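PDB 5EPE: SAM-dependent methyltransferase from Thiobacillus denitrificans, which binds S-adenosyl-L-homocysteine and probably catalyses methyl transfer from S-adenosylmethionine to an acceptor substrate. Local coordinates for residues A36-L41 / H58-T63; K103-A108 / S129-G134; G134-G139 / F243-R248. All blocks are in the same frame, centred on the assembly; numbering follows the deposited sequence.

Contact 1 of 3, residues A36-L41 / H58-T63; sequences AGARVL and HGIVGT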
loop_
_atom_site.group_PDB
_atom_site.type_symbol
_atom_site.label_atom_id
_atom_site.label_comp_id
_atom_site.label_asym_id
_atom_site.label_seq_id
_atom_site.Cartn_x
_atom_site.Cartn_y
_atom_site.Cartn_z
ATOM N N ALA A 36 36.789 -40.652 3.064
ATOM C CA ALA A 36 36.710 -42.012 2.563
ATOM C C ALA A 36 36.488 -42.904 3.784
ATOM O O ALA A 36 37.070 -42.705 4.861
ATOM C CB ALA A 36 37.985 -42.363 1.821
ATOM N N GLY A 37 35.610 -43.874 3.642
ATOM C CA GLY A 37 35.308 -44.780 4.729
ATOM C C GLY A 37 34.198 -44.309 5.629
ATOM O O GLY A 37 33.675 -45.116 6.430
ATOM N N ALA A 38 33.765 -43.040 5.502
ATOM C CA ALA A 38 32.677 -42.572 6.328
ATOM C C ALA A 38 31.430 -43.429 6.056
ATOM O O ALA A 38 31.190 -43.794 4.912
ATOM C CB ALA A 38 32.367 -41.102 6.046
ATOM N N ARG A 39 30.651 -43.710 7.105
ATOM C CA ARG A 39 29.454 -44.543 7.021
ATOM C C ARG A 39 28.210 -43.632 6.983
ATOM O O ARG A 39 28.044 -42.744 7.811
ATOM C CB ARG A 39 29.338 -45.498 8.202
ATOM C CG ARG A 39 30.470 -46.539 8.305
ATOM C CD ARG A 39 30.695 -47.058 9.753
ATOM N NE ARG A 39 30.888 -45.919 10.688
ATOM C CZ ARG A 39 31.062 -45.999 12.010
ATOM N NH1 ARG A 39 31.171 -44.855 12.703
ATOM N NH2 ARG A 39 31.103 -47.188 12.660
ATOM N N VAL A 40 27.335 -43.913 6.036
ATOM C CA VAL A 40 26.114 -43.148 5.825
ATOM C C VAL A 40 24.919 -44.086 5.867
ATOM O O VAL A 40 24.949 -45.126 5.242
ATOM C CB VAL A 40 26.112 -42.472 4.444
ATOM C CG1 VAL A 40 24.881 -41.570 4.295
ATOM C CG2 VAL A 40 27.377 -41.679 4.265
ATOM N N LEU A 41 23.888 -43.698 6.590
ATOM C CA LEU A 41 22.562 -44.331 6.562
ATOM C C LEU A 41 21.592 -43.366 5.907
ATOM O O LEU A 41 21.554 -42.167 6.278
ATOM C CB LEU A 41 22.071 -44.622 7.968
ATOM C CG LEU A 41 20.656 -45.215 8.103
ATOM C CD1 LEU A 41 20.580 -46.619 7.506
ATOM C CD2 LEU A 41 20.237 -45.222 9.555
ATOM N N HIS A 58 33.568 -39.601 -2.956
ATOM C CA HIS A 58 34.172 -39.395 -1.642
ATOM C C HIS A 58 34.636 -40.665 -0.959
ATOM O O HIS A 58 35.260 -40.573 0.084
ATOM C CB HIS A 58 33.225 -38.647 -0.719
ATOM C CG HIS A 58 32.884 -37.293 -1.231
ATOM N ND1 HIS A 58 33.770 -36.243 -1.158
ATOM C CD2 HIS A 58 31.806 -36.838 -1.906
ATOM C CE1 HIS A 58 33.244 -35.190 -1.751
ATOM N NE2 HIS A 58 32.053 -35.526 -2.217
ATOM N N GLY A 59 34.329 -41.828 -1.526
ATOM C CA GLY A 59 34.751 -43.092 -0.953
ATOM C C GLY A 59 33.954 -43.487 0.288
ATOM O O GLY A 59 34.396 -44.331 1.060
ATOM N N ILE A 60 32.756 -42.939 0.479
ATOM C CA ILE A 60 31.897 -43.364 1.610
ATOM C C ILE A 60 31.336 -44.760 1.415
ATOM O O ILE A 60 31.378 -45.313 0.294
ATOM C CB ILE A 60 30.764 -42.373 1.932
ATOM C CG1 ILE A 60 29.722 -42.267 0.806
ATOM C CG2 ILE A 60 31.374 -41.003 2.238
ATOM C CD1 ILE A 60 28.631 -43.331 0.828
ATOM N N VAL A 61 30.855 -45.324 2.513
ATOM C CA VAL A 61 30.096 -46.574 2.482
ATOM C C VAL A 61 28.766 -46.333 3.148
ATOM O O VAL A 61 28.614 -45.400 3.936
ATOM C CB VAL A 61 30.816 -47.758 3.166
ATOM C CG1 VAL A 61 32.202 -47.981 2.543
ATOM C CG2 VAL A 61 30.943 -47.587 4.683
ATOM N N GLY A 62 27.774 -47.141 2.814
ATOM C CA GLY A 62 26.479 -46.946 3.443
ATOM C C GLY A 62 25.341 -47.835 3.043
ATOM O O GLY A 62 25.516 -48.751 2.221
ATOM N N THR A 63 24.181 -47.542 3.628
ATOM C CA THR A 63 22.975 -48.306 3.428
ATOM C C THR A 63 21.791 -47.385 3.170
ATOM O O THR A 63 21.617 -46.423 3.909
ATOM C CB THR A 63 22.686 -49.113 4.682
ATOM O OG1 THR A 63 23.822 -49.945 4.913
ATOM C CG2 THR A 63 21.472 -50.010 4.480
HETATM O O HOH W 1 25.376 -47.848 6.878
#
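Val40 and Ile60 meet at their branch ends: CG2 of Val40 lies 4.0 Å from CD1 of Ile60, and the two side chains cross obliquely rather than running alongside. Ile60 reaches that point because its CG1 sits between the backbone N and the carbonyl carbon (chi1 66°), and chi2 of 84° then swings CD1 over to the valine. Its other branch serves a different neighbour, Ile60 CG2 packing 3.9 Å from CB of Ala38. On the opposite face of the sheet, Val61 lays CG2 against the aliphatic start of Arg39, with CG of the arginine 3.8 Å away. Farther along the same face, Leu41 turns CD1 back to 3.7 Å from the carbonyl O of Thr63.

Underneath, strands 39-41 and 61-63 run parallel, 19° apart. Ala38 O accepts from Val61 N at 2.9 Å, then Val61 O receives Val40 N and Val40 O receives Thr63 N. Gly62 is almost fully extended, and its CA comes within 3.0 Å of Val40 O. That oxygen also takes a bond from a water that lies within hydrogen-bonding distance of Thr63 OG1. Before the strands begin, Gly37 N binds Gly59 O in a nearly straight bond, but the donor stands well above the carbonyl plane; Gly59 has just left the preceding helix with positive phi.

This is the first beta-alpha-beta unit of the Rossmann-like methyltransferase sheet. Helix 49-58 makes the crossover, its Leu51 covering both Val40 and Ile60, while strand 104-110 flanks strand 39-43 and strand 88-92 flanks strand 61-66.

Contact 2 of 3, residues K103-A108 / S129-G134; sequences KVDVAA and SLEPGG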
loop_
_atom_site.group_PDB
_atom_site.type_symbol
_atom_site.label_atom_id
_atom_site.label_comp_id
_atom_site.label_asym_id
_atom_site.label_seq_id
_atom_site.Cartn_x
_atom_site.Cartn_y
_atom_site.Cartn_z
ATOM N N LYS A 103 27.103 -47.793 14.280
ATOM C CA LYS A 103 26.827 -46.349 14.217
ATOM C C LYS A 103 27.299 -45.787 12.890
ATOM O O LYS A 103 28.181 -46.369 12.252
ATOM C CB LYS A 103 27.541 -45.591 15.325
ATOM C CG LYS A 103 27.086 -45.861 16.745
ATOM C CD LYS A 103 25.589 -45.998 16.923
ATOM C CE LYS A 103 25.285 -45.934 18.407
ATOM N NZ LYS A 103 23.832 -46.145 18.680
ATOM N N VAL A 104 26.734 -44.644 12.491
ATOM C CA VAL A 104 27.112 -44.002 11.263
ATOM C C VAL A 104 27.583 -42.571 11.522
ATOM O O VAL A 104 27.269 -41.957 12.539
ATOM C CB VAL A 104 25.969 -44.066 10.209
ATOM C CG1 VAL A 104 25.607 -45.531 9.902
ATOM C CG2 VAL A 104 24.732 -43.316 10.675
ATOM N N ASP A 105 28.351 -42.062 10.567
ATOM C CA ASP A 105 28.881 -40.710 10.627
ATOM C C ASP A 105 27.868 -39.683 10.109
ATOM O O ASP A 105 27.921 -38.513 10.481
ATOM C CB ASP A 105 30.171 -40.677 9.818
ATOM C CG ASP A 105 31.170 -41.730 10.335
ATOM O OD1 ASP A 105 31.466 -41.669 11.535
ATOM O OD2 ASP A 105 31.485 -42.701 9.628
ATOM N N VAL A 106 27.003 -40.129 9.210
ATOM C CA VAL A 106 25.933 -39.308 8.644
ATOM C C VAL A 106 24.648 -40.132 8.594
ATOM O O VAL A 106 24.610 -41.224 7.973
ATOM C CB VAL A 106 26.275 -38.850 7.213
ATOM C CG1 VAL A 106 25.154 -37.973 6.648
ATOM C CG2 VAL A 106 27.598 -38.085 7.144
ATOM N N ALA A 107 23.602 -39.647 9.249
ATOM C CA ALA A 107 22.304 -40.309 9.224
ATOM C C ALA A 107 21.294 -39.349 8.600
ATOM O O ALA A 107 21.123 -38.200 9.069
ATOM C CB ALA A 107 21.873 -40.724 10.624
ATOM N N ALA A 108 20.687 -39.788 7.495
ATOM C CA ALA A 108 19.951 -38.878 6.596
ATOM C C ALA A 108 18.533 -39.324 6.366
ATOM O O ALA A 108 18.261 -40.491 6.250
ATOM C CB ALA A 108 20.644 -38.784 5.261
ATOM N N SER A 129 20.986 -43.972 15.439
ATOM C CA SER A 129 21.987 -44.642 14.606
ATOM C C SER A 129 23.315 -43.903 14.545
ATOM O O SER A 129 24.258 -44.394 13.919
ATOM C CB SER A 129 21.451 -44.840 13.190
ATOM O OG SER A 129 20.331 -45.753 13.179
ATOM N N LEU A 130 23.397 -42.747 15.193
ATOM C CA LEU A 130 24.463 -41.803 14.934
ATOM C C LEU A 130 25.668 -41.953 15.863
ATOM O O LEU A 130 25.528 -42.041 17.056
ATOM C CB LEU A 130 23.949 -40.366 15.032
ATOM C CG LEU A 130 24.834 -39.305 14.392
ATOM C CD1 LEU A 130 24.827 -39.363 12.868
ATOM C CD2 LEU A 130 24.382 -37.939 14.910
ATOM N N GLU A 131 26.858 -41.958 15.269
ATOM C CA GLU A 131 28.105 -41.893 16.007
ATOM C C GLU A 131 28.179 -40.507 16.741
ATOM O O GLU A 131 27.860 -39.480 16.143
ATOM C CB GLU A 131 29.220 -42.036 14.970
ATOM C CG GLU A 131 30.624 -42.161 15.480
ATOM C CD GLU A 131 30.887 -43.502 16.163
ATOM O OE1 GLU A 131 30.586 -44.563 15.558
ATOM O OE2 GLU A 131 31.399 -43.463 17.298
ATOM N N PRO A 132 28.599 -40.471 18.030
ATOM C CA PRO A 132 28.876 -39.138 18.674
ATOM C C PRO A 132 29.789 -38.270 17.803
ATOM O O PRO A 132 30.825 -38.762 17.321
ATOM C CB PRO A 132 29.595 -39.495 20.002
ATOM C CG PRO A 132 29.910 -40.963 19.906
ATOM C CD PRO A 132 28.924 -41.589 18.940
ATOM N N GLY A 133 29.377 -37.033 17.539
ATOM C CA GLY A 133 30.099 -36.144 16.613
ATOM C C GLY A 133 29.696 -36.268 15.138
ATOM O O GLY A 133 30.265 -35.600 14.280
ATOM N N GLY A 134 28.721 -37.122 14.850
ATOM C CA GLY A 134 28.191 -37.288 13.503
ATOM C C GLY A 134 27.185 -36.209 13.152
ATOM O O GLY A 134 26.852 -35.314 13.969
HETATM O O HOH W 2 23.658 -43.153 18.758
#
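Val104 and Leu130 pair as a single parallel bridge at the N-terminal end of the inner strand 104-110 of the Rossmann-like sheet, just where the chain leaves helix 119-127 and swings through a type II turn, Glu131 to Gly134, into the next strand. Two backbone bonds fasten the bridge. Ser129 O takes Val104 N at 2.9 Å, and Val104 O takes Glu131 N at 2.8 Å; a further bond, Gly134 N to Glu131 O, closes the turn itself.

The apolar part rests on Leu130. With CG anti to the backbone N (chi1 -163°), the side chain folds back so that Leu130 CD1 sits 3.6 Å from Val104 O and 4.0 Å from Ala107 CB. Val104 brings CG2 to 3.5 Å from Ser129 O.

The charged groups are Asp105, Glu131 and Lys103. Asp105 and Glu131 lie side by side, their carboxylate planes 35° apart and OD1 and OE1 5.0 Å from each other, a like-charge pairing that Arg39 probably eases: its NH1 makes a salt bridge to Glu131 OE1, and its backbone N binds Asp105 OD2. Lys103 crosses Glu131 at about a right angle, using its aliphatic stem and not its amine. The amine goes to Gln128 O and, at 3.0 Å from Lys103 NZ, to a water that also lies 2.8 Å from Leu130 O.

Contact 3 of 3, residues G134-G139 / F243-R248; sequences GIILMG and FALMAR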
loop_
_atom_site.group_PDB
_atom_site.type_symbol
_atom_site.label_atom_id
_atom_site.label_comp_id
_atom_site.label_asym_id
_atom_site.label_seq_id
_atom_site.Cartn_x
_atom_site.Cartn_y
_atom_site.Cartn_z
ATOM N N GLY A 134 28.721 -37.122 14.850
ATOM C CA GLY A 134 28.191 -37.288 13.503
ATOM C C GLY A 134 27.185 -36.209 13.152
ATOM O O GLY A 134 26.852 -35.314 13.969
ATOM N N ILE A 135 26.714 -36.291 11.910
ATOM C CA ILE A 135 25.798 -35.298 11.348
ATOM C C ILE A 135 24.476 -35.941 10.968
ATOM O O ILE A 135 24.465 -37.031 10.370
ATOM C CB ILE A 135 26.433 -34.655 10.105
ATOM C CG1 ILE A 135 27.604 -33.760 10.559
ATOM C CG2 ILE A 135 25.434 -33.827 9.305
ATOM C CD1 ILE A 135 28.519 -33.282 9.431
ATOM N N ILE A 136 23.376 -35.252 11.264
ATOM C CA ILE A 136 22.043 -35.658 10.807
ATOM C C ILE A 136 21.681 -34.732 9.617
ATOM O O ILE A 136 21.887 -33.503 9.708
ATOM C CB ILE A 136 20.989 -35.537 11.935
ATOM C CG1 ILE A 136 21.324 -36.566 13.028
ATOM C CG2 ILE A 136 19.562 -35.648 11.397
ATOM C CD1 ILE A 136 20.576 -36.445 14.353
ATOM N N LEU A 137 21.164 -35.337 8.551
ATOM C CA LEU A 137 20.715 -34.627 7.332
ATOM C C LEU A 137 19.227 -34.737 7.177
ATOM O O LEU A 137 18.697 -35.844 7.172
ATOM C CB LEU A 137 21.315 -35.198 6.064
ATOM C CG LEU A 137 22.765 -35.143 5.803
ATOM C CD1 LEU A 137 23.027 -35.598 4.354
ATOM C CD2 LEU A 137 23.284 -33.719 5.973
HETATM N N MSE A 138 18.574 -33.586 7.065
HETATM C CA MSE A 138 17.118 -33.513 6.835
HETATM C C MSE A 138 16.860 -32.701 5.590
HETATM O O MSE A 138 17.306 -31.559 5.487
HETATM C CB MSE A 138 16.445 -32.815 8.023
HETATM C CG MSE A 138 16.588 -33.590 9.359
HETATM SE SE MSE A 138 15.702 -35.378 9.272
HETATM C CE MSE A 138 13.888 -34.745 9.164
ATOM N N GLY A 139 16.134 -33.278 4.646
ATOM C CA GLY A 139 15.758 -32.643 3.390
ATOM C C GLY A 139 14.270 -32.274 3.563
ATOM O O GLY A 139 13.414 -33.150 3.763
ATOM N N PHE A 243 19.472 -29.711 5.256
ATOM C CA PHE A 243 20.013 -29.101 6.443
ATOM C C PHE A 243 20.806 -30.137 7.232
ATOM O O PHE A 243 20.311 -31.235 7.518
ATOM C CB PHE A 243 18.862 -28.540 7.262
ATOM C CG PHE A 243 18.028 -27.556 6.502
ATOM C CD1 PHE A 243 16.972 -27.982 5.740
ATOM C CD2 PHE A 243 18.317 -26.187 6.556
ATOM C CE1 PHE A 243 16.214 -27.061 5.013
ATOM C CE2 PHE A 243 17.509 -25.263 5.907
ATOM C CZ PHE A 243 16.492 -25.712 5.096
ATOM N N ALA A 244 22.035 -29.773 7.578
ATOM C CA ALA A 244 22.937 -30.613 8.337
ATOM C C ALA A 244 22.937 -30.170 9.772
ATOM O O ALA A 244 23.113 -28.987 10.067
ATOM C CB ALA A 244 24.369 -30.524 7.748
ATOM N N LEU A 245 22.719 -31.124 10.671
ATOM C CA LEU A 245 22.436 -30.876 12.099
ATOM C C LEU A 245 23.440 -31.627 12.977
ATOM O O LEU A 245 23.779 -32.795 12.698
ATOM C CB LEU A 245 21.043 -31.343 12.470
ATOM C CG LEU A 245 19.910 -30.874 11.538
ATOM C CD1 LEU A 245 18.607 -31.441 12.050
ATOM C CD2 LEU A 245 19.822 -29.357 11.530
HETATM N N MSE A 246 23.884 -30.970 14.044
HETATM C CA MSE A 246 24.595 -31.649 15.129
HETATM C C MSE A 246 24.030 -31.230 16.463
HETATM O O MSE A 246 23.912 -30.025 16.753
HETATM C CB MSE A 246 26.080 -31.307 15.090
HETATM C CG MSE A 246 26.757 -31.737 13.818
HETATM SE SE MSE A 246 28.685 -31.219 13.707
HETATM C CE MSE A 246 29.187 -32.160 15.345
ATOM N N ALA A 247 23.704 -32.211 17.298
ATOM C CA ALA A 247 23.099 -31.960 18.612
ATOM C C ALA A 247 24.032 -31.118 19.452
ATOM O O ALA A 247 25.218 -31.389 19.455
ATOM C CB ALA A 247 22.814 -33.262 19.330
ATOM N N ARG A 248 23.533 -30.059 20.068
ATOM C CA ARG A 248 24.348 -29.329 21.067
ATOM C C ARG A 248 24.480 -30.184 22.335
ATOM O O ARG A 248 25.405 -29.942 23.120
ATOM C CB ARG A 248 23.730 -28.029 21.481
ATOM C CG ARG A 248 23.689 -27.013 20.409
ATOM C CD ARG A 248 23.335 -25.636 20.957
ATOM N NE ARG A 248 21.988 -25.559 21.464
ATOM C CZ ARG A 248 20.877 -25.475 20.720
ATOM N NH1 ARG A 248 20.924 -25.415 19.416
ATOM N NH2 ARG A 248 19.712 -25.444 21.304
ATOM O OXT ARG A 248 23.694 -31.128 22.617
#
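Strands 134-139 and 243-247 run antiparallel with a strong twist, 140° between their directions, and Ile136 with Leu245 and Met138 with Phe243 form the hydrogen-bonded pairs. Each pair exchanges two bonds, the shortest of them Leu245 N to Ile136 O at 2.7 Å. Between them Leu137 and Ala244 make the non-hydrogen-bonded pair.

On the Ile136 face, Leu245 reaches diagonally to the selenomethionine Met138, CD1 lying 4.0 Å from CG; the rest of Met138 bends at chi2 and chi3 and touches Thr122 and Leu126 of helix 119-127. Phe243 presents the edge of its ring to Met138 O, which lies near the ring plane 3.6 Å from CD1, while Phe170 of helix 167-177 meets the ring edge-to-face. On the reverse face Ala244 CB rests against two branches, Ile135 CG2 and Leu137 CD2, each 3.8 Å away. Toward the strand end, selenomethionine Met246 packs on Ile135 at a slant, Met246 CG lying 3.9 Å from Ile135 CG1. Just beyond, Ala247 O accepts a hydrogen bond from Arg204 of the second subunit.

Strand 238-247 slips in reversed between 134-143 and 179-186, giving the strand order 3-2-1-4-5-7-6 with strand 7 antiparallel, the signature of class I methyltransferases.

How the contacts relate
All three contacts belong to one sheet. Contact 1 sits in its parallel half, contact 2 at the end of the central strand 104-110, and contact 3 where the direction reverses. Contacts 1 and 2 touch through strands 39-43 and 104-110, with probable bonds such as Leu41 N to Val106 O. Contacts 2 and 3 share Gly134, and Asp105 O and Ala107 O probably accept from Ile135 N and Leu137 N. Contact 3 is the buried one and almost wholly apolar in its side chains. The other two are partly buried, use water, and carry charged side chains at the sheet's end; contacts 1 and 3 do not touch.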